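Local coordinates for ATP/GTP-binding site-containing protein A (Brucella abortus, PDB 6NTR), which functions in the periplasm, where it maintains the integrity of the cell envelope, at residues Ser23-Leu28 with Gly227-Arg232; Gln61-Gln66 with Phe86-Leu91; Glu131-Lys136 with Ile209-Tyr214; Gly166-Val171 with Lys184-Pro189. All blocks are in the same frame, centred on the assembly; numbering follows the deposited sequence.

Contact 1 of 4, residues Ser23-Leu28 with Gly227-Arg232; sequences SGISGL and GDFSMR
I25 lays its CD1 methyl over one face of the F229 ring, 3.7 Å above the plane and shifted toward the rim, a CH-pi contact 24° off the ring normal. The side chain of L28 crosses that of F229 at about a right angle. Its CD1 is 3.9 Å from F229 CE2, and it also meets CG of the selenomethionine M231 at 4.0 Å, so that one methyl touches both side chains. In L28, CG anti to the backbone N (chi1 -179°) carries CD1 toward the other strand. At the loop end, S23 CB and D228 CB approach to 4.0 Å, though D228 is poorly ordered.

Further out, an ST turn shapes the approach to I25: its backbone N gives a hydrogen bond to S23 OG (3.1 Å), which also bonds to the carbonyl of D20. A classic beta bulge, with S26 and G27 facing D55, follows. Y226 stacks on F229, while F50 and L14 touch M231.

Strands 25-39 and 229-240 both pair with strand 8-19, one along each edge, and here run nearly parallel with axes 9.6 Å apart. At that spacing they meet through side chains, so the chemistry is apolar, relying on shape and burial.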
loop_
_atom_site.group_PDB
_atom_site.type_symbol
_atom_site.label_atom_id
_atom_site.label_comp_id
_atom_site.label_asym_id
_atom_site.label_seq_id
_atom_site.Cartn_x
_atom_site.Cartn_y
_atom_site.Cartn_z
ATOM N N SER A 23 -18.958 -12.031 -5.144
ATOM C CA SER A 23 -18.775 -10.603 -5.058
ATOM C C SER A 23 -19.959 -9.780 -5.553
ATOM O O SER A 23 -20.274 -8.754 -4.969
ATOM C CB SER A 23 -17.503 -10.203 -5.779
ATOM O OG SER A 23 -17.772 -9.986 -7.128
ATOM N N GLY A 24 -20.584 -10.208 -6.643
ATOM C CA GLY A 24 -21.744 -9.523 -7.190
ATOM C C GLY A 24 -21.372 -8.273 -7.945
ATOM O O GLY A 24 -22.201 -7.488 -8.355
ATOM N N ILE A 25 -20.087 -8.123 -8.144
ATOM C CA ILE A 25 -19.489 -6.972 -8.811
ATOM C C ILE A 25 -19.482 -7.209 -10.312
ATOM O O ILE A 25 -18.954 -8.226 -10.773
ATOM C CB ILE A 25 -18.056 -6.745 -8.314
ATOM C CG1 ILE A 25 -18.043 -6.464 -6.827
ATOM C CG2 ILE A 25 -17.391 -5.639 -9.085
ATOM C CD1 ILE A 25 -16.662 -6.512 -6.268
ATOM N N SER A 26 -20.037 -6.282 -11.074
ATOM C CA SER A 26 -20.058 -6.412 -12.516
ATOM C C SER A 26 -19.056 -5.493 -13.184
ATOM O O SER A 26 -18.667 -5.711 -14.315
ATOM C CB SER A 26 -21.450 -6.106 -13.036
ATOM O OG SER A 26 -21.643 -4.718 -13.185
ATOM N N GLY A 27 -18.654 -4.446 -12.483
ATOM C CA GLY A 27 -17.699 -3.514 -13.032
ATOM C C GLY A 27 -16.959 -2.779 -11.953
ATOM O O GLY A 27 -17.448 -2.645 -10.856
ATOM N N LEU A 28 -15.762 -2.327 -12.275
ATOM C CA LEU A 28 -14.961 -1.553 -11.358
ATOM C C LEU A 28 -13.941 -0.723 -12.093
ATOM O O LEU A 28 -12.990 -1.255 -12.616
ATOM C CB LEU A 28 -14.271 -2.445 -10.342
ATOM C CG LEU A 28 -13.418 -1.736 -9.303
ATOM C CD1 LEU A 28 -13.243 -2.583 -8.066
ATOM C CD2 LEU A 28 -12.080 -1.325 -9.866
ATOM N N GLY A 227 -9.430 -11.348 -2.645
ATOM C CA GLY A 227 -10.122 -12.580 -2.353
ATOM C C GLY A 227 -11.061 -12.882 -3.484
ATOM O O GLY A 227 -10.650 -13.379 -4.518
ATOM N N ASP A 228 -12.326 -12.548 -3.297
ATOM C CA ASP A 228 -13.334 -12.793 -4.312
ATOM C C ASP A 228 -13.028 -12.047 -5.591
ATOM O O ASP A 228 -13.219 -12.590 -6.661
ATOM C CB ASP A 228 -14.726 -12.357 -3.841
ATOM C CG ASP A 228 -15.233 -13.152 -2.667
ATOM O OD1 ASP A 228 -14.759 -14.280 -2.443
ATOM O OD2 ASP A 228 -16.113 -12.635 -1.961
ATOM N N PHE A 229 -12.559 -10.809 -5.487
ATOM C CA PHE A 229 -12.264 -10.008 -6.667
ATOM C C PHE A 229 -10.881 -9.400 -6.650
ATOM O O PHE A 229 -10.350 -9.139 -5.599
ATOM C CB PHE A 229 -13.284 -8.885 -6.800
ATOM C CG PHE A 229 -12.980 -7.684 -5.963
ATOM C CD1 PHE A 229 -13.396 -7.620 -4.662
ATOM C CD2 PHE A 229 -12.303 -6.618 -6.489
ATOM C CE1 PHE A 229 -13.130 -6.522 -3.890
ATOM C CE2 PHE A 229 -12.036 -5.516 -5.722
ATOM C CZ PHE A 229 -12.454 -5.470 -4.425
ATOM N N SER A 230 -10.303 -9.182 -7.822
ATOM C CA SER A 230 -9.000 -8.572 -7.922
ATOM C C SER A 230 -9.090 -7.332 -8.796
ATOM O O SER A 230 -9.932 -7.227 -9.694
ATOM C CB SER A 230 -7.962 -9.566 -8.466
ATOM O OG SER A 230 -8.479 -10.252 -9.583
HETATM N N MSE A 231 -8.173 -6.401 -8.541
HETATM C CA MSE A 231 -8.098 -5.158 -9.253
HETATM C C MSE A 231 -6.745 -5.040 -9.861
HETATM O O MSE A 231 -5.791 -5.677 -9.400
HETATM C CB MSE A 231 -8.187 -4.006 -8.281
HETATM C CG MSE A 231 -9.503 -3.969 -7.543
HETATM SE SE MSE A 231 -9.473 -2.321 -6.500
HETATM C CE MSE A 231 -8.011 -1.497 -7.490
ATOM N N ARG A 232 -6.661 -4.241 -10.923
ATOM C CA ARG A 232 -5.430 -3.996 -11.633
ATOM C C ARG A 232 -5.112 -2.521 -11.510
ATOM O O ARG A 232 -6.006 -1.700 -11.533
ATOM C CB ARG A 232 -5.612 -4.312 -13.114
ATOM C CG ARG A 232 -5.411 -5.754 -13.506
ATOM C CD ARG A 232 -4.117 -5.928 -14.270
ATOM N NE ARG A 232 -3.790 -7.331 -14.465
ATOM C CZ ARG A 232 -2.575 -7.783 -14.726
ATOM N NH1 ARG A 232 -1.563 -6.946 -14.826
ATOM N NH2 ARG A 232 -2.370 -9.079 -14.889
#

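Contact 2 of 4, residues Gln61-Gln66 with Phe86-Leu91; sequences QRVTDQ and FVDKEL
R62 crosses from strand 62-72 to lie against V87 and D88. Beyond CB its chain starts anti to the backbone N (chi1 -174°), which brings R62 CG to 3.8 Å from D88 OD2 and 4.0 Å from V87 CG1. CD keeps to the same valine methyl, and R62 NE comes to 3.8 Å from V87 CG1. A bend at chi3 then turns the guanidinium so that this methyl sits over one of its faces, toward the rim. The carboxylate of D88 stands almost perpendicular to that plane, 82° away, and R62 NE stays 4.9 Å from D88 OD2: opposite charges near each other, but not paired.

All this happens at one end of the antiparallel beta hairpin of strands 62-72 and 78-87, where a type I' turn from V87 to E90 sends the chain back into strand 90-102. T64 and V87 form a non-hydrogen-bonded pair; D65 and F86 form a hydrogen-bonded one, with F86 N 2.7 Å from D65 O. At the turn D88 grips both backbone groups of V63. Its N donates to V63 O, and D88 OD1, met from above the carboxylate plane, accepts from V63 N at 3.0 Å. On the face carrying D65 and F86 the two CB atoms are 4.1 Å apart, and the aspartate carries on to a salt bridge between its OD2 and R49 NE.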
loop_
_atom_site.group_PDB
_atom_site.type_symbol
_atom_site.label_atom_id
_atom_site.label_comp_id
_atom_site.label_asym_id
_atom_site.label_seq_id
_atom_site.Cartn_x
_atom_site.Cartn_y
_atom_site.Cartn_z
ATOM N N GLN A 61 -24.609 2.717 -8.887
ATOM C CA GLN A 61 -23.172 2.706 -8.706
ATOM C C GLN A 61 -22.730 3.202 -7.337
ATOM O O GLN A 61 -23.370 4.034 -6.743
ATOM C CB GLN A 61 -22.516 3.565 -9.769
ATOM C CG GLN A 61 -21.138 3.099 -10.142
ATOM C CD GLN A 61 -20.450 4.039 -11.076
ATOM O OE1 GLN A 61 -20.680 5.224 -11.041
ATOM N NE2 GLN A 61 -19.593 3.515 -11.909
ATOM N N ARG A 62 -21.639 2.644 -6.833
ATOM C CA ARG A 62 -21.075 3.032 -5.543
ATOM C C ARG A 62 -19.643 3.480 -5.756
ATOM O O ARG A 62 -18.810 2.705 -6.232
ATOM C CB ARG A 62 -21.097 1.896 -4.523
ATOM C CG ARG A 62 -20.642 2.342 -3.130
ATOM C CD ARG A 62 -20.367 1.173 -2.155
ATOM N NE ARG A 62 -21.363 1.087 -1.084
ATOM C CZ ARG A 62 -21.138 0.604 0.136
ATOM N NH1 ARG A 62 -19.938 0.178 0.488
ATOM N NH2 ARG A 62 -22.121 0.576 1.023
ATOM N N VAL A 63 -19.356 4.717 -5.381
ATOM C CA VAL A 63 -18.049 5.316 -5.588
ATOM C C VAL A 63 -17.435 5.533 -4.217
ATOM O O VAL A 63 -17.870 6.409 -3.468
ATOM C CB VAL A 63 -18.137 6.633 -6.365
ATOM C CG1 VAL A 63 -16.756 7.148 -6.598
ATOM C CG2 VAL A 63 -18.927 6.478 -7.691
ATOM N N THR A 64 -16.452 4.713 -3.874
ATOM C CA THR A 64 -15.753 4.803 -2.604
ATOM C C THR A 64 -14.442 5.542 -2.817
ATOM O O THR A 64 -13.721 5.257 -3.777
ATOM C CB THR A 64 -15.526 3.412 -2.019
ATOM O OG1 THR A 64 -16.785 2.767 -1.830
ATOM C CG2 THR A 64 -14.872 3.507 -0.711
ATOM N N ASP A 65 -14.215 6.571 -2.004
ATOM C CA ASP A 65 -13.044 7.427 -2.088
ATOM C C ASP A 65 -12.340 7.360 -0.755
ATOM O O ASP A 65 -12.825 7.882 0.232
ATOM C CB ASP A 65 -13.484 8.866 -2.402
ATOM C CG ASP A 65 -12.337 9.796 -2.663
ATOM O OD1 ASP A 65 -11.340 9.683 -1.975
ATOM O OD2 ASP A 65 -12.421 10.650 -3.548
ATOM N N GLN A 66 -11.184 6.721 -0.739
ATOM C CA GLN A 66 -10.405 6.581 0.460
ATOM C C GLN A 66 -9.290 7.597 0.350
ATOM O O GLN A 66 -8.608 7.639 -0.645
ATOM C CB GLN A 66 -9.865 5.161 0.561
ATOM C CG GLN A 66 -10.129 4.454 1.880
ATOM C CD GLN A 66 -10.500 2.983 1.732
ATOM O OE1 GLN A 66 -10.491 2.437 0.647
ATOM N NE2 GLN A 66 -10.828 2.349 2.836
ATOM N N PHE A 86 -14.931 8.072 1.964
ATOM C CA PHE A 86 -16.193 8.652 1.524
ATOM C C PHE A 86 -16.953 7.654 0.661
ATOM O O PHE A 86 -16.405 7.139 -0.314
ATOM C CB PHE A 86 -15.966 9.930 0.717
ATOM C CG PHE A 86 -15.248 11.008 1.464
ATOM C CD1 PHE A 86 -15.915 11.765 2.399
ATOM C CD2 PHE A 86 -13.911 11.278 1.210
ATOM C CE1 PHE A 86 -15.261 12.732 3.077
ATOM C CE2 PHE A 86 -13.256 12.253 1.890
ATOM C CZ PHE A 86 -13.927 12.979 2.820
ATOM N N VAL A 87 -18.218 7.412 0.992
ATOM C CA VAL A 87 -19.085 6.536 0.207
ATOM C C VAL A 87 -20.152 7.386 -0.468
ATOM O O VAL A 87 -21.058 7.904 0.198
ATOM C CB VAL A 87 -19.739 5.446 1.062
ATOM C CG1 VAL A 87 -20.553 4.535 0.180
ATOM C CG2 VAL A 87 -18.704 4.652 1.776
ATOM N N ASP A 88 -20.083 7.482 -1.797
ATOM C CA ASP A 88 -21.000 8.322 -2.562
ATOM C C ASP A 88 -21.056 9.713 -1.942
ATOM O O ASP A 88 -22.126 10.278 -1.705
ATOM C CB ASP A 88 -22.389 7.686 -2.664
ATOM C CG ASP A 88 -22.372 6.354 -3.412
ATOM O OD1 ASP A 88 -21.812 6.298 -4.525
ATOM O OD2 ASP A 88 -22.909 5.359 -2.884
ATOM N N LYS A 89 -19.873 10.245 -1.688
ATOM C CA LYS A 89 -19.671 11.596 -1.189
ATOM C C LYS A 89 -19.954 11.881 0.270
ATOM O O LYS A 89 -19.921 13.020 0.677
ATOM C CB LYS A 89 -20.379 12.586 -2.107
ATOM C CG LYS A 89 -20.137 12.259 -3.566
ATOM C CD LYS A 89 -20.609 13.332 -4.516
ATOM C CE LYS A 89 -19.520 13.685 -5.501
ATOM N NZ LYS A 89 -20.073 14.127 -6.804
ATOM N N GLU A 90 -20.197 10.857 1.062
ATOM C CA GLU A 90 -20.464 11.049 2.467
ATOM C C GLU A 90 -19.365 10.435 3.279
ATOM O O GLU A 90 -18.984 9.310 3.022
ATOM C CB GLU A 90 -21.751 10.363 2.855
ATOM C CG GLU A 90 -22.889 10.584 1.896
ATOM C CD GLU A 90 -24.150 9.888 2.341
ATOM O OE1 GLU A 90 -24.085 9.080 3.288
ATOM O OE2 GLU A 90 -25.205 10.150 1.737
ATOM N N LEU A 91 -18.868 11.147 4.280
ATOM C CA LEU A 91 -17.803 10.595 5.085
ATOM C C LEU A 91 -18.432 9.567 5.979
ATOM O O LEU A 91 -19.192 9.896 6.866
ATOM C CB LEU A 91 -17.188 11.682 5.948
ATOM C CG LEU A 91 -16.193 11.165 6.972
ATOM C CD1 LEU A 91 -14.969 10.644 6.256
ATOM C CD2 LEU A 91 -15.797 12.238 7.965
#

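Contact 3 of 4, residues Glu131-Lys136 with Ile209-Tyr214; sequences EELIGK and INFKLY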
loop_
_atom_site.group_PDB
_atom_site.type_symbol
_atom_site.label_atom_id
_atom_site.label_comp_id
_atom_site.label_asym_id
_atom_site.label_seq_id
_atom_site.Cartn_x
_atom_site.Cartn_y
_atom_site.Cartn_z
ATOM N N GLU A 131 11.823 -0.120 2.661
ATOM C CA GLU A 131 13.279 -0.071 2.552
ATOM C C GLU A 131 13.890 -1.445 2.747
ATOM O O GLU A 131 14.843 -1.815 2.056
ATOM C CB GLU A 131 13.856 0.907 3.572
ATOM C CG GLU A 131 13.648 2.348 3.219
ATOM C CD GLU A 131 14.331 3.274 4.189
ATOM O OE1 GLU A 131 13.998 3.226 5.394
ATOM O OE2 GLU A 131 15.204 4.049 3.751
ATOM N N GLU A 132 13.357 -2.209 3.692
ATOM C CA GLU A 132 13.835 -3.566 3.927
ATOM C C GLU A 132 13.548 -4.470 2.741
ATOM O O GLU A 132 14.315 -5.392 2.452
ATOM C CB GLU A 132 13.166 -4.110 5.175
ATOM C CG GLU A 132 13.504 -5.502 5.512
ATOM C CD GLU A 132 12.591 -5.998 6.585
ATOM O OE1 GLU A 132 11.368 -6.050 6.317
ATOM O OE2 GLU A 132 13.083 -6.299 7.695
ATOM N N LEU A 133 12.417 -4.258 2.084
ATOM C CA LEU A 133 12.111 -5.026 0.893
ATOM C C LEU A 133 13.154 -4.791 -0.180
ATOM O O LEU A 133 13.638 -5.742 -0.797
ATOM C CB LEU A 133 10.719 -4.658 0.406
ATOM C CG LEU A 133 10.212 -5.049 -0.978
ATOM C CD1 LEU A 133 10.605 -6.439 -1.383
ATOM C CD2 LEU A 133 8.723 -4.956 -0.929
ATOM N N ILE A 134 13.534 -3.531 -0.400
ATOM C CA ILE A 134 14.542 -3.224 -1.414
ATOM C C ILE A 134 15.884 -3.823 -1.032
ATOM O O ILE A 134 16.558 -4.444 -1.858
ATOM C CB ILE A 134 14.667 -1.704 -1.639
ATOM C CG1 ILE A 134 13.358 -1.115 -2.153
ATOM C CG2 ILE A 134 15.753 -1.397 -2.641
ATOM C CD1 ILE A 134 13.322 0.389 -2.101
ATOM N N GLY A 135 16.299 -3.635 0.214
ATOM C CA GLY A 135 17.578 -4.141 0.666
ATOM C C GLY A 135 17.678 -5.639 0.489
ATOM O O GLY A 135 18.579 -6.140 -0.182
ATOM N N LYS A 136 16.731 -6.359 1.078
ATOM C CA LYS A 136 16.690 -7.800 0.901
ATOM C C LYS A 136 16.735 -8.161 -0.578
ATOM O O LYS A 136 17.477 -9.054 -0.986
ATOM C CB LYS A 136 15.445 -8.362 1.588
ATOM C CG LYS A 136 15.479 -8.097 3.092
ATOM C CD LYS A 136 14.682 -9.081 3.925
ATOM C CE LYS A 136 15.078 -8.983 5.404
ATOM N NZ LYS A 136 14.599 -10.120 6.246
ATOM N N ILE A 209 -0.991 -8.653 -2.930
ATOM C CA ILE A 209 -0.672 -7.746 -3.999
ATOM C C ILE A 209 0.597 -8.110 -4.744
ATOM O O ILE A 209 1.595 -8.401 -4.145
ATOM C CB ILE A 209 -0.543 -6.298 -3.478
ATOM C CG1 ILE A 209 -0.315 -5.345 -4.630
ATOM C CG2 ILE A 209 0.612 -6.154 -2.524
ATOM C CD1 ILE A 209 -0.273 -3.888 -4.233
ATOM N N ASN A 210 0.539 -8.041 -6.056
ATOM C CA ASN A 210 1.678 -8.297 -6.889
ATOM C C ASN A 210 2.069 -7.007 -7.565
ATOM O O ASN A 210 1.236 -6.345 -8.116
ATOM C CB ASN A 210 1.333 -9.308 -7.969
ATOM C CG ASN A 210 0.878 -10.617 -7.408
ATOM O OD1 ASN A 210 -0.244 -10.760 -6.967
ATOM N ND2 ASN A 210 1.759 -11.588 -7.429
ATOM N N PHE A 211 3.338 -6.653 -7.540
ATOM C CA PHE A 211 3.776 -5.443 -8.188
ATOM C C PHE A 211 5.192 -5.533 -8.705
ATOM O O PHE A 211 5.939 -6.371 -8.285
ATOM C CB PHE A 211 3.628 -4.236 -7.233
ATOM C CG PHE A 211 4.434 -4.335 -5.976
ATOM C CD1 PHE A 211 3.938 -4.969 -4.874
ATOM C CD2 PHE A 211 5.679 -3.783 -5.902
ATOM C CE1 PHE A 211 4.674 -5.063 -3.729
ATOM C CE2 PHE A 211 6.419 -3.880 -4.760
ATOM C CZ PHE A 211 5.913 -4.519 -3.674
ATOM N N LYS A 212 5.544 -4.636 -9.610
ATOM C CA LYS A 212 6.885 -4.538 -10.153
ATOM C C LYS A 212 7.516 -3.361 -9.428
ATOM O O LYS A 212 6.999 -2.267 -9.472
ATOM C CB LYS A 212 6.835 -4.267 -11.644
ATOM C CG LYS A 212 6.475 -5.475 -12.480
ATOM C CD LYS A 212 6.292 -5.103 -13.934
ATOM C CE LYS A 212 6.271 -6.320 -14.843
ATOM N NZ LYS A 212 5.760 -7.539 -14.170
ATOM N N LEU A 213 8.636 -3.574 -8.762
ATOM C CA LEU A 213 9.268 -2.536 -7.969
ATOM C C LEU A 213 10.646 -2.068 -8.401
ATOM O O LEU A 213 11.495 -2.873 -8.730
ATOM C CB LEU A 213 9.324 -3.029 -6.530
ATOM C CG LEU A 213 10.289 -2.442 -5.518
ATOM C CD1 LEU A 213 9.665 -1.238 -4.851
ATOM C CD2 LEU A 213 10.609 -3.482 -4.470
ATOM N N TYR A 214 10.847 -0.755 -8.398
ATOM C CA TYR A 214 12.113 -0.118 -8.747
ATOM C C TYR A 214 12.982 0.041 -7.509
ATOM O O TYR A 214 12.494 0.079 -6.383
ATOM C CB TYR A 214 11.887 1.257 -9.380
ATOM C CG TYR A 214 11.293 1.185 -10.744
ATOM C CD1 TYR A 214 9.942 0.935 -10.913
ATOM C CD2 TYR A 214 12.078 1.347 -11.871
ATOM C CE1 TYR A 214 9.383 0.843 -12.168
ATOM C CE2 TYR A 214 11.533 1.260 -13.130
ATOM C CZ TYR A 214 10.182 1.007 -13.272
ATOM O OH TYR A 214 9.628 0.912 -14.523
#
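The F211 ring turns its edge to the helix: L133 CD2 lies in the plane of the ring, 4.0 Å from F211 CZ, and the two side chains come from opposite directions. Around the rest of this phenylalanine gather V190, I192 and T219, and a bound glycerol, probably from the crystallisation liquor, lies about 4 Å from its side chain. The other flat group, the Y214 ring, belongs to a residue whose side chain leaves the strand away from the helix; its OH is hydrogen-bonded to NE of R220.

L213 makes the second apolar bridge. It reaches toward L133 tip to tip, with L213 CD2 3.8 Å from L133 CG, and the same methyl lies more loosely against I134, 4.3 Å from CG1. I134 turns its end inward from the flank of the helix, and its CD1 comes to 4.4 Å from the carbonyl O of Y214. L133 thus spans two strand positions, F211 and L213, which share a face of strand 207-214, while I192 of the neighbouring strand 187-195 and Y144 of strand 143-148 also touch it.

Every residue taking part is buried, and the contact is almost wholly apolar, with no hydrogen bond between the two segments. The helix segment crosses the strand at 80°, with axes 10.2 Å apart, so that its leucine and isoleucine press on inward-facing residues: a helix packed across curved antiparallel beta structure, as fits this beta-barrel-like fold.

Contact 4 of 4, residues Gly166-Val171 with Lys184-Pro189; sequences GKQQAV and KDQVWP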
loop_
_atom_site.group_PDB
_atom_site.type_symbol
_atom_site.label_atom_id
_atom_site.label_comp_id
_atom_site.label_asym_id
_atom_site.label_seq_id
_atom_site.Cartn_x
_atom_site.Cartn_y
_atom_site.Cartn_z
ATOM N N GLY A 166 11.212 -11.972 -7.519
ATOM C CA GLY A 166 11.657 -12.648 -8.712
ATOM C C GLY A 166 12.902 -12.019 -9.309
ATOM O O GLY A 166 13.653 -11.300 -8.640
ATOM N N LYS A 167 13.166 -12.339 -10.565
ATOM C CA LYS A 167 14.347 -11.832 -11.239
ATOM C C LYS A 167 14.188 -10.437 -11.803
ATOM O O LYS A 167 13.120 -10.062 -12.239
ATOM C CB LYS A 167 14.815 -12.803 -12.323
ATOM C CG LYS A 167 13.938 -12.865 -13.551
ATOM C CD LYS A 167 14.484 -13.836 -14.581
ATOM C CE LYS A 167 13.660 -15.111 -14.614
ATOM N NZ LYS A 167 12.607 -15.099 -15.664
ATOM N N GLN A 168 15.262 -9.669 -11.798
ATOM C CA GLN A 168 15.198 -8.332 -12.332
ATOM C C GLN A 168 14.909 -8.390 -13.811
ATOM O O GLN A 168 15.514 -9.152 -14.529
ATOM C CB GLN A 168 16.509 -7.603 -12.093
ATOM C CG GLN A 168 16.857 -7.440 -10.628
ATOM C CD GLN A 168 18.248 -6.895 -10.424
ATOM O OE1 GLN A 168 18.725 -6.088 -11.210
ATOM N NE2 GLN A 168 18.915 -7.346 -9.367
ATOM N N GLN A 169 13.976 -7.576 -14.258
ATOM C CA GLN A 169 13.600 -7.517 -15.647
ATOM C C GLN A 169 13.374 -6.077 -16.047
ATOM O O GLN A 169 13.110 -5.249 -15.210
ATOM C CB GLN A 169 12.311 -8.299 -15.868
ATOM C CG GLN A 169 11.096 -7.723 -15.162
ATOM C CD GLN A 169 9.871 -7.655 -16.043
ATOM O OE1 GLN A 169 9.671 -6.694 -16.771
ATOM N NE2 GLN A 169 9.045 -8.677 -15.978
ATOM N N ALA A 170 13.539 -5.776 -17.319
ATOM C CA ALA A 170 13.299 -4.444 -17.808
ATOM C C ALA A 170 12.552 -4.552 -19.113
ATOM O O ALA A 170 13.110 -4.276 -20.161
ATOM C CB ALA A 170 14.606 -3.707 -18.003
ATOM N N VAL A 171 11.293 -4.951 -19.063
ATOM C CA VAL A 171 10.530 -5.082 -20.284
ATOM C C VAL A 171 9.740 -3.818 -20.483
ATOM O O VAL A 171 8.913 -3.485 -19.650
ATOM C CB VAL A 171 9.518 -6.235 -20.196
ATOM C CG1 VAL A 171 8.492 -6.126 -21.309
ATOM C CG2 VAL A 171 10.222 -7.574 -20.255
ATOM N N LYS A 184 14.127 2.980 -18.215
ATOM C CA LYS A 184 14.991 1.901 -18.665
ATOM C C LYS A 184 15.699 1.186 -17.512
ATOM O O LYS A 184 16.648 0.431 -17.750
ATOM C CB LYS A 184 16.015 2.455 -19.660
ATOM C CG LYS A 184 15.414 3.260 -20.836
ATOM C CD LYS A 184 14.539 2.412 -21.765
ATOM C CE LYS A 184 13.879 3.240 -22.874
ATOM N NZ LYS A 184 14.565 3.111 -24.196
ATOM N N ASP A 185 15.255 1.403 -16.274
ATOM C CA ASP A 185 15.845 0.810 -15.082
ATOM C C ASP A 185 15.199 -0.547 -14.790
ATOM O O ASP A 185 14.089 -0.840 -15.233
ATOM C CB ASP A 185 15.677 1.760 -13.888
ATOM C CG ASP A 185 16.293 3.141 -14.137
ATOM O OD1 ASP A 185 17.088 3.290 -15.091
ATOM O OD2 ASP A 185 15.967 4.090 -13.390
ATOM N N GLN A 186 15.923 -1.384 -14.063
ATOM C CA GLN A 186 15.461 -2.714 -13.705
ATOM C C GLN A 186 14.383 -2.691 -12.640
ATOM O O GLN A 186 14.329 -1.784 -11.849
ATOM C CB GLN A 186 16.626 -3.558 -13.205
ATOM C CG GLN A 186 17.661 -3.906 -14.250
ATOM C CD GLN A 186 17.227 -5.034 -15.148
ATOM O OE1 GLN A 186 16.591 -5.976 -14.711
ATOM N NE2 GLN A 186 17.579 -4.944 -16.412
ATOM N N VAL A 187 13.546 -3.714 -12.622
ATOM C CA VAL A 187 12.506 -3.840 -11.625
ATOM C C VAL A 187 12.536 -5.240 -11.061
ATOM O O VAL A 187 13.128 -6.127 -11.639
ATOM C CB VAL A 187 11.103 -3.595 -12.191
ATOM C CG1 VAL A 187 11.014 -2.246 -12.871
ATOM C CG2 VAL A 187 10.701 -4.712 -13.131
ATOM N N TRP A 188 11.941 -5.415 -9.897
ATOM C CA TRP A 188 11.841 -6.717 -9.286
ATOM C C TRP A 188 10.377 -7.050 -9.210
ATOM O O TRP A 188 9.594 -6.221 -8.790
ATOM C CB TRP A 188 12.338 -6.687 -7.854
ATOM C CG TRP A 188 13.785 -6.578 -7.681
ATOM C CD1 TRP A 188 14.713 -7.529 -7.944
ATOM C CD2 TRP A 188 14.491 -5.463 -7.157
ATOM N NE1 TRP A 188 15.954 -7.073 -7.638
ATOM C CE2 TRP A 188 15.848 -5.802 -7.148
ATOM C CE3 TRP A 188 14.110 -4.208 -6.698
ATOM C CZ2 TRP A 188 16.823 -4.929 -6.703
ATOM C CZ3 TRP A 188 15.069 -3.353 -6.260
ATOM C CH2 TRP A 188 16.412 -3.710 -6.263
ATOM N N PRO A 189 9.984 -8.240 -9.664
ATOM C CA PRO A 189 8.576 -8.554 -9.469
ATOM C C PRO A 189 8.425 -8.817 -7.991
ATOM O O PRO A 189 9.265 -9.493 -7.436
ATOM C CB PRO A 189 8.389 -9.830 -10.270
ATOM C CG PRO A 189 9.498 -9.831 -11.258
ATOM C CD PRO A 189 10.649 -9.208 -10.544
#
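Q168 and W188 lie side by side and point the same way, with the amide of the glutamine turned 74° from the indole plane. They sit on an antiparallel pairing in which the loop after strand 159-165 continues along the start of strand 187-195. Q168 carries its chain extended beyond CG, and CG approaches W188 CD1 obliquely at 3.4 Å. The nitrogens NE2 of Q168 and NE1 of W188 are 3.4 Å apart, but both are donors and make no hydrogen bond. On its other flank, the glutamine crosses Q186 at about a right angle, its OE1 3.8 Å from Q186 CB. The indole also reaches the end of helix 126-138, touching A137 and E138.

Next along the chain Q169 and V187 cross obliquely, Q169 CG meeting V187 CG2 at 3.7 Å. Their backbones form the one true bridge here, a hydrogen-bonded pair: V187 N reaches Q169 O at 3.0 Å, and Q169 N returns the bond to V187 O. Q168 adds a CA-H...O contact to that same V187 oxygen, which therefore serves two donors. K212 touches Q169 and Y214 touches V187, both from strand 207-214.

Toward the other end the pairing changes character, because P189 has no N-H to offer. G166 N donates to P189 O at 3.2 Å, while the carbonyl of K167 faces the proline ring instead, with K167 O 3.1 Å from P189 CD.

Overall arrangement
Contact 3 is the buried member and apolar, where the helix meets strand 207-214; contact 1 is partly buried and likewise apolar. Contacts 2 and 4 lie at the surface and depend on backbone hydrogen bonds between antiparallel partners, with an aspartate carboxylate joining in at contact 2. Contacts 3 and 4 touch, with centres 11 Å apart: strands 187-195 and 207-214 are neighbours, and L213 N lies 2.8 Å from W188 O, a probable hydrogen bond. Contacts 1 and 2 do not touch, yet both have side chains against strand 43-56. Contact 2 lies across the chain's centre from contacts 3 and 4, about 36 Å from contact 4 between centres.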